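Local coordinates for carboxypeptidase 1 (Deinococcus radiodurans str. R1, PDB 5GIV), which is a zinc-dependent metallocarboxypeptidase of the M32 family that probably releases amino acids one by one from peptide C-termini with broad specificity, at residues Leu211-Arg216 with Asp259-Thr264; Pro236-Thr239 with Asp245-Ile248. One frame throughout, in Å; residues are numbered along the deposited sequence.

Contact 1 (Leu211-Arg216 with Asp259-Thr264); sequences LAFGER and DALYST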
ATOM      1  N   LEU A 211      -1.343  -7.948 -19.485  1.00 17.71           N
ATOM      2  CA  LEU A 211      -1.262  -6.715 -18.716  1.00 17.71           C
ATOM      3  C   LEU A 211      -0.569  -5.620 -19.521  1.00 17.74           C
ATOM      4  O   LEU A 211      -1.020  -4.469 -19.533  1.00 17.72           O
ATOM      5  CB  LEU A 211      -0.527  -6.958 -17.398  1.00 17.70           C
ATOM      6  CG  LEU A 211      -1.286  -7.837 -16.414  1.00 17.64           C
ATOM      7  CD1 LEU A 211      -0.411  -8.247 -15.224  1.00 17.65           C
ATOM      8  CD2 LEU A 211      -2.527  -7.089 -15.964  1.00 17.60           C
ATOM      9  N   ALA A 212       0.514  -5.964 -20.218  1.00 19.96           N
ATOM     10  CA  ALA A 212       1.237  -4.960 -20.991  1.00 19.98           C
ATOM     11  C   ALA A 212       0.345  -4.366 -22.067  1.00 19.99           C
ATOM     12  O   ALA A 212       0.293  -3.147 -22.248  1.00 19.96           O
ATOM     13  CB  ALA A 212       2.500  -5.564 -21.611  1.00 20.05           C
ATOM     14  N   PHE A 213      -0.384  -5.217 -22.783  1.00 22.70           N
ATOM     15  CA  PHE A 213      -1.288  -4.713 -23.804  1.00 22.72           C
ATOM     16  C   PHE A 213      -2.368  -3.824 -23.193  1.00 22.66           C
ATOM     17  O   PHE A 213      -2.661  -2.737 -23.707  1.00 22.66           O
ATOM     18  CB  PHE A 213      -1.904  -5.879 -24.577  1.00 22.74           C
ATOM     19  CG  PHE A 213      -2.960  -5.450 -25.553  1.00 22.78           C
ATOM     20  CD1 PHE A 213      -2.613  -5.061 -26.837  1.00 22.84           C
ATOM     21  CD2 PHE A 213      -4.294  -5.433 -25.189  1.00 22.74           C
ATOM     22  CE1 PHE A 213      -3.581  -4.658 -27.739  1.00 22.88           C
ATOM     23  CE2 PHE A 213      -5.261  -5.040 -26.091  1.00 22.79           C
ATOM     24  CZ  PHE A 213      -4.902  -4.653 -27.371  1.00 22.86           C
ATOM     25  N   GLY A 214      -2.968  -4.268 -22.088  1.00 21.16           N
ATOM     26  CA  GLY A 214      -4.030  -3.486 -21.472  1.00 21.12           C
ATOM     27  C   GLY A 214      -3.571  -2.109 -21.026  1.00 21.05           C
ATOM     28  O   GLY A 214      -4.324  -1.134 -21.114  1.00 21.02           O
ATOM     29  N   GLU A 215      -2.337  -2.011 -20.526  1.00 27.46           N
ATOM     30  CA  GLU A 215      -1.836  -0.720 -20.070  1.00 27.39           C
ATOM     31  C   GLU A 215      -1.504   0.209 -21.232  1.00 27.39           C
ATOM     32  O   GLU A 215      -1.572   1.434 -21.083  1.00 27.33           O
ATOM     33  CB  GLU A 215      -0.619  -0.918 -19.173  1.00 27.38           C
ATOM     34  CG  GLU A 215      -0.973  -1.493 -17.827  1.00 27.37           C
ATOM     35  CD  GLU A 215       0.168  -1.415 -16.858  1.00 27.37           C
ATOM     36  OE1 GLU A 215      -0.079  -1.611 -15.648  1.00 27.33           O
ATOM     37  OE2 GLU A 215       1.299  -1.111 -17.301  1.00 27.40           O
ATOM     38  N   ARG A 216      -1.146  -0.342 -22.388  1.00 21.81           N
ATOM     39  CA  ARG A 216      -0.954   0.508 -23.555  1.00 21.83           C
ATOM     40  C   ARG A 216      -2.279   1.097 -24.032  1.00 21.84           C
ATOM     41  O   ARG A 216      -2.337   2.264 -24.434  1.00 21.81           O
ATOM     42  CB  ARG A 216      -0.277  -0.283 -24.672  1.00 21.93           C
ATOM     43  CG  ARG A 216       1.140  -0.747 -24.329  1.00 21.93           C
ATOM     44  CD  ARG A 216       1.889  -1.205 -25.572  1.00 22.01           C
ATOM     45  NE  ARG A 216       1.310  -2.400 -26.182  1.00 22.08           N
ATOM     46  CZ  ARG A 216       1.693  -3.641 -25.893  1.00 22.12           C
ATOM     47  NH1 ARG A 216       2.643  -3.852 -24.994  1.00 22.12           N
ATOM     48  NH2 ARG A 216       1.125  -4.673 -26.497  1.00 22.17           N
ATOM     49  N   ASP A 259     -11.166 -11.356 -20.573  1.00 29.97           N
ATOM     50  CA  ASP A 259     -11.456 -11.009 -19.183  1.00 29.94           C
ATOM     51  C   ASP A 259     -10.572  -9.865 -18.691  1.00 29.95           C
ATOM     52  O   ASP A 259     -11.069  -8.820 -18.257  1.00 29.96           O
ATOM     53  CB  ASP A 259     -11.282 -12.234 -18.287  1.00 29.88           C
ATOM     54  CG  ASP A 259     -12.555 -13.043 -18.148  1.00 29.88           C
ATOM     55  OD1 ASP A 259     -13.177 -13.386 -19.189  1.00 29.92           O
ATOM     56  OD2 ASP A 259     -12.937 -13.329 -16.986  1.00 29.82           O
ATOM     57  N   ALA A 260      -9.250 -10.058 -18.727  1.00 18.41           N
ATOM     58  CA  ALA A 260      -8.339  -9.021 -18.254  1.00 18.45           C
ATOM     59  C   ALA A 260      -8.499  -7.737 -19.057  1.00 18.52           C
ATOM     60  O   ALA A 260      -8.575  -6.640 -18.491  1.00 18.54           O
ATOM     61  CB  ALA A 260      -6.895  -9.517 -18.323  1.00 18.46           C
ATOM     62  N   LEU A 261      -8.567  -7.854 -20.382  1.00 17.32           N
ATOM     63  CA  LEU A 261      -8.642  -6.653 -21.205  1.00 17.30           C
ATOM     64  C   LEU A 261      -9.844  -5.796 -20.820  1.00 17.29           C
ATOM     65  O   LEU A 261      -9.711  -4.589 -20.574  1.00 17.29           O
ATOM     66  CB  LEU A 261      -8.691  -7.024 -22.688  1.00 17.29           C
ATOM     67  CG  LEU A 261      -8.918  -5.808 -23.582  1.00 17.34           C
ATOM     68  CD1 LEU A 261      -7.855  -4.776 -23.272  1.00 17.36           C
ATOM     69  CD2 LEU A 261      -8.866  -6.201 -25.060  1.00 17.38           C
ATOM     70  N   TYR A 262     -11.029  -6.399 -20.751  1.00 17.27           N
ATOM     71  CA  TYR A 262     -12.219  -5.587 -20.557  1.00 17.25           C
ATOM     72  C   TYR A 262     -12.467  -5.219 -19.099  1.00 17.26           C
ATOM     73  O   TYR A 262     -13.103  -4.185 -18.845  1.00 17.26           O
ATOM     74  CB  TYR A 262     -13.415  -6.280 -21.220  1.00 17.23           C
ATOM     75  CG  TYR A 262     -13.289  -6.121 -22.730  1.00 17.22           C
ATOM     76  CD1 TYR A 262     -13.533  -4.888 -23.331  1.00 17.22           C
ATOM     77  CD2 TYR A 262     -12.855  -7.171 -23.539  1.00 17.22           C
ATOM     78  CE1 TYR A 262     -13.380  -4.709 -24.692  1.00 17.22           C
ATOM     79  CE2 TYR A 262     -12.699  -6.999 -24.907  1.00 17.22           C
ATOM     80  CZ  TYR A 262     -12.968  -5.764 -25.474  1.00 17.21           C
ATOM     81  OH  TYR A 262     -12.820  -5.565 -26.820  1.00 17.21           O
ATOM     82  N   SER A 263     -11.959  -6.004 -18.138  1.00 18.00           N
ATOM     83  CA  SER A 263     -11.902  -5.522 -16.759  1.00 17.95           C
ATOM     84  C   SER A 263     -11.035  -4.271 -16.652  1.00 18.01           C
ATOM     85  O   SER A 263     -11.387  -3.316 -15.948  1.00 18.00           O
ATOM     86  CB  SER A 263     -11.355  -6.603 -15.823  1.00 17.88           C
ATOM     87  OG  SER A 263     -12.257  -7.679 -15.644  1.00 17.82           O
ATOM     88  N   THR A 264      -9.880  -4.274 -17.324  1.00 17.32           N
ATOM     89  CA  THR A 264      -8.984  -3.127 -17.262  1.00 17.34           C
ATOM     90  C   THR A 264      -9.610  -1.899 -17.921  1.00 17.33           C
ATOM     91  O   THR A 264      -9.601  -0.807 -17.344  1.00 17.35           O
ATOM     92  CB  THR A 264      -7.636  -3.488 -17.895  1.00 17.35           C
ATOM     93  OG1 THR A 264      -6.972  -4.450 -17.069  1.00 17.37           O
ATOM     94  CG2 THR A 264      -6.748  -2.263 -18.048  1.00 17.37           C
TER
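F213 and L261 both swing CG to the position opposite their own backbone nitrogen (chi1 174° in each), and these torsions bring the ends of a ring and a branched chain together; the axes of 211-216 and 259-264 come within 9.4 Å, 29° apart in direction. L261 CD1 arrives at the edge of the ring, near its plane, and lies 3.8 Å from F213 CE2; its second methyl, CD2, reaches the same carbon at 3.9 Å. A leucine suits this place because its fork presents two methyls to one ring edge. Next to this pair the backbone of G214 faces L261 and T264, its CA 5.6 Å from that of L261, and L261 CD1 also rests near G214 CA. T264 turns its methyl to the neighbouring helix, CG2 standing 4.1 Å from G214 O, while its hydroxyl OG1 hydrogen-bonds to Q230 and T250; threonine thus serves an apolar and a polar neighbour at once. No hydrogen bond joins the two segments. Helix 310-323 packs against this pair, with W320 edge-to-face on F213 and W313 against L261, and T250 of strand 245-250 touches L211 and S263, so that helices 207-221 and 257-275 meet between a third helix and the small sheet.

Contact 2 (Pro236-Thr239 with Asp245-Ile248); sequences PFMT and DVRI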
ATOM      1  N   PRO A 236     -11.607  -7.023  -9.842  1.00 19.95           N
ATOM      2  CA  PRO A 236     -11.229  -5.692 -10.334  1.00 20.00           C
ATOM      3  C   PRO A 236     -12.040  -4.596  -9.654  1.00 19.98           C
ATOM      4  O   PRO A 236     -13.238  -4.745  -9.413  1.00 19.93           O
ATOM      5  CB  PRO A 236     -11.553  -5.765 -11.831  1.00 20.02           C
ATOM      6  CG  PRO A 236     -11.524  -7.204 -12.159  1.00 19.99           C
ATOM      7  CD  PRO A 236     -12.016  -7.921 -10.935  1.00 19.93           C
ATOM      8  N   PHE A 237     -11.378  -3.477  -9.362  1.00 20.95           N
ATOM      9  CA  PHE A 237     -12.059  -2.321  -8.788  1.00 20.87           C
ATOM     10  C   PHE A 237     -11.219  -1.076  -9.034  1.00 20.82           C
ATOM     11  O   PHE A 237     -10.082  -1.149  -9.503  1.00 20.86           O
ATOM     12  CB  PHE A 237     -12.335  -2.516  -7.294  1.00 20.83           C
ATOM     13  CG  PHE A 237     -11.097  -2.651  -6.456  1.00 20.84           C
ATOM     14  CD1 PHE A 237     -10.531  -3.893  -6.229  1.00 20.89           C
ATOM     15  CD2 PHE A 237     -10.505  -1.533  -5.878  1.00 20.79           C
ATOM     16  CE1 PHE A 237      -9.391  -4.025  -5.444  1.00 20.91           C
ATOM     17  CE2 PHE A 237      -9.362  -1.657  -5.104  1.00 20.80           C
ATOM     18  CZ  PHE A 237      -8.805  -2.909  -4.889  1.00 20.86           C
ATOM     19  N   MET A 238     -11.805   0.073  -8.720  1.00 23.72           N
ATOM     20  CA  MET A 238     -11.132   1.361  -8.773  1.00 23.67           C
ATOM     21  C   MET A 238     -11.227   2.010  -7.403  1.00 23.62           C
ATOM     22  O   MET A 238     -12.257   1.906  -6.728  1.00 23.60           O
ATOM     23  CB  MET A 238     -11.749   2.263  -9.853  1.00 23.69           C
ATOM     24  CG  MET A 238     -11.137   3.662  -9.999  1.00 23.65           C
ATOM     25  SD  MET A 238     -11.938   4.926  -8.982  1.00 23.59           S
ATOM     26  CE  MET A 238     -13.479   5.065  -9.836  1.00 23.62           C
ATOM     27  N   THR A 239     -10.150   2.668  -6.981  1.00 17.62           N
ATOM     28  CA  THR A 239     -10.143   3.307  -5.673  1.00 17.58           C
ATOM     29  C   THR A 239      -9.250   4.538  -5.719  1.00 17.62           C
ATOM     30  O   THR A 239      -8.207   4.536  -6.379  1.00 17.62           O
ATOM     31  CB  THR A 239      -9.673   2.327  -4.576  1.00 17.61           C
ATOM     32  OG1 THR A 239      -9.683   2.975  -3.298  1.00 17.63           O
ATOM     33  CG2 THR A 239      -8.277   1.787  -4.863  1.00 17.66           C
ATOM     34  N   ASP A 245      -3.985  10.123  -7.055  1.00 20.49           N
ATOM     35  CA  ASP A 245      -3.697   8.707  -6.831  1.00 20.55           C
ATOM     36  C   ASP A 245      -5.008   7.938  -7.033  1.00 20.56           C
ATOM     37  O   ASP A 245      -5.763   7.710  -6.084  1.00 20.56           O
ATOM     38  CB  ASP A 245      -3.130   8.494  -5.435  1.00 20.57           C
ATOM     39  CG  ASP A 245      -2.407   7.172  -5.280  1.00 20.63           C
ATOM     40  OD1 ASP A 245      -2.406   6.357  -6.218  1.00 20.66           O
ATOM     41  OD2 ASP A 245      -1.832   6.953  -4.203  1.00 20.67           O
ATOM     42  N   VAL A 246      -5.285   7.573  -8.283  1.00 17.69           N
ATOM     43  CA  VAL A 246      -6.501   6.846  -8.635  1.00 17.65           C
ATOM     44  C   VAL A 246      -6.077   5.490  -9.178  1.00 17.62           C
ATOM     45  O   VAL A 246      -5.616   5.381 -10.319  1.00 17.60           O
ATOM     46  CB  VAL A 246      -7.361   7.613  -9.640  1.00 17.64           C
ATOM     47  CG1 VAL A 246      -8.642   6.858  -9.891  1.00 17.60           C
ATOM     48  CG2 VAL A 246      -7.670   8.996  -9.079  1.00 17.68           C
ATOM     49  N   ARG A 247      -6.217   4.453  -8.358  1.00 18.95           N
ATOM     50  CA  ARG A 247      -5.673   3.141  -8.678  1.00 19.02           C
ATOM     51  C   ARG A 247      -6.757   2.186  -9.161  1.00 19.06           C
ATOM     52  O   ARG A 247      -7.915   2.255  -8.740  1.00 19.03           O
ATOM     53  CB  ARG A 247      -4.955   2.560  -7.463  1.00 19.05           C
ATOM     54  CG  ARG A 247      -3.951   3.538  -6.875  1.00 19.01           C
ATOM     55  CD  ARG A 247      -2.952   2.857  -5.952  1.00 19.07           C
ATOM     56  NE  ARG A 247      -2.039   3.832  -5.362  1.00 19.05           N
ATOM     57  CZ  ARG A 247      -1.140   3.556  -4.420  1.00 19.11           C
ATOM     58  NH1 ARG A 247      -1.009   2.323  -3.944  1.00 19.17           N
ATOM     59  NH2 ARG A 247      -0.366   4.521  -3.956  1.00 19.10           N
ATOM     60  N   ILE A 248      -6.354   1.271 -10.043  1.00 17.53           N
ATOM     61  CA  ILE A 248      -7.253   0.283 -10.611  1.00 17.49           C
ATOM     62  C   ILE A 248      -6.627  -1.097 -10.440  1.00 17.49           C
ATOM     63  O   ILE A 248      -5.413  -1.241 -10.287  1.00 17.52           O
ATOM     64  CB  ILE A 248      -7.566   0.570 -12.105  1.00 17.47           C
ATOM     65  CG1 ILE A 248      -6.302   0.491 -12.954  1.00 17.47           C
ATOM     66  CG2 ILE A 248      -8.196   1.946 -12.278  1.00 17.47           C
ATOM     67  CD1 ILE A 248      -6.591   0.609 -14.426  1.00 17.45           C
TER
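M238 and I248 face each other as a non-hydrogen-bonded pair of an antiparallel ladder, and the methionine can be followed outward. Its CB lies 4.0 Å and its CG 3.7 Å from R247 O; CG also meets I248 CG2 and V246 CG1; SD, after a bend at chi2 (-91°), touches V246 CG1 at 3.9 Å. The end of the chain leaves V246 and packs on E267 and H270 of helix 257-275, a reach that the long, unbranched, uncharged methionine allows. T239 and R247 form the hydrogen-bonded pair: T239 N gives to R247 O at 2.9 Å, and R247 N returns a bond to T239 O at 2.8 Å. The beta-branched side chain of T239 suits an extended strand, and its CG2 rests 3.9 Å from R247 O. R247 grips D245 of its own strand side-on, NE lying 2.7 Å from OD1 in a nearly straight bond (172°) within the guanidinium plane, and NH2 meets the syn lone pair of D245 OD2, which is tilted out of that plane. NH1 makes a salt bridge to D33 of the second subunit. With R247 replaced by an alanine, D245 and D33 of the second subunit would probably each lose this cationic partner. Such paired strands define a beta hairpin, here laid against the HExxH helix of a zinc metallopeptidase, with the M238 side chain about 7 Å from the bound zinc ion.

Overall arrangement
From the N terminus, helix 207-221 supplies the first half of contact 1; the chain then passes through strand 230-232 and reaches 236-239. The strand runs on to 242, turns, and returns as 245-248, so contact 2 closes a tight hairpin. Strand 245-250 leads on into helix 257-275, where 259-264 completes contact 1 and closes the larger loop, with contact 2 nested inside it. Their centres lie 14 Å apart, and they touch directly where S263 OG packs on P236 CG, 3.6 Å away. Together they fasten the small three-stranded sheet and helix 207-221 to helix 257-275, which carries the zinc ligands H266 and H270 just beyond contact 1.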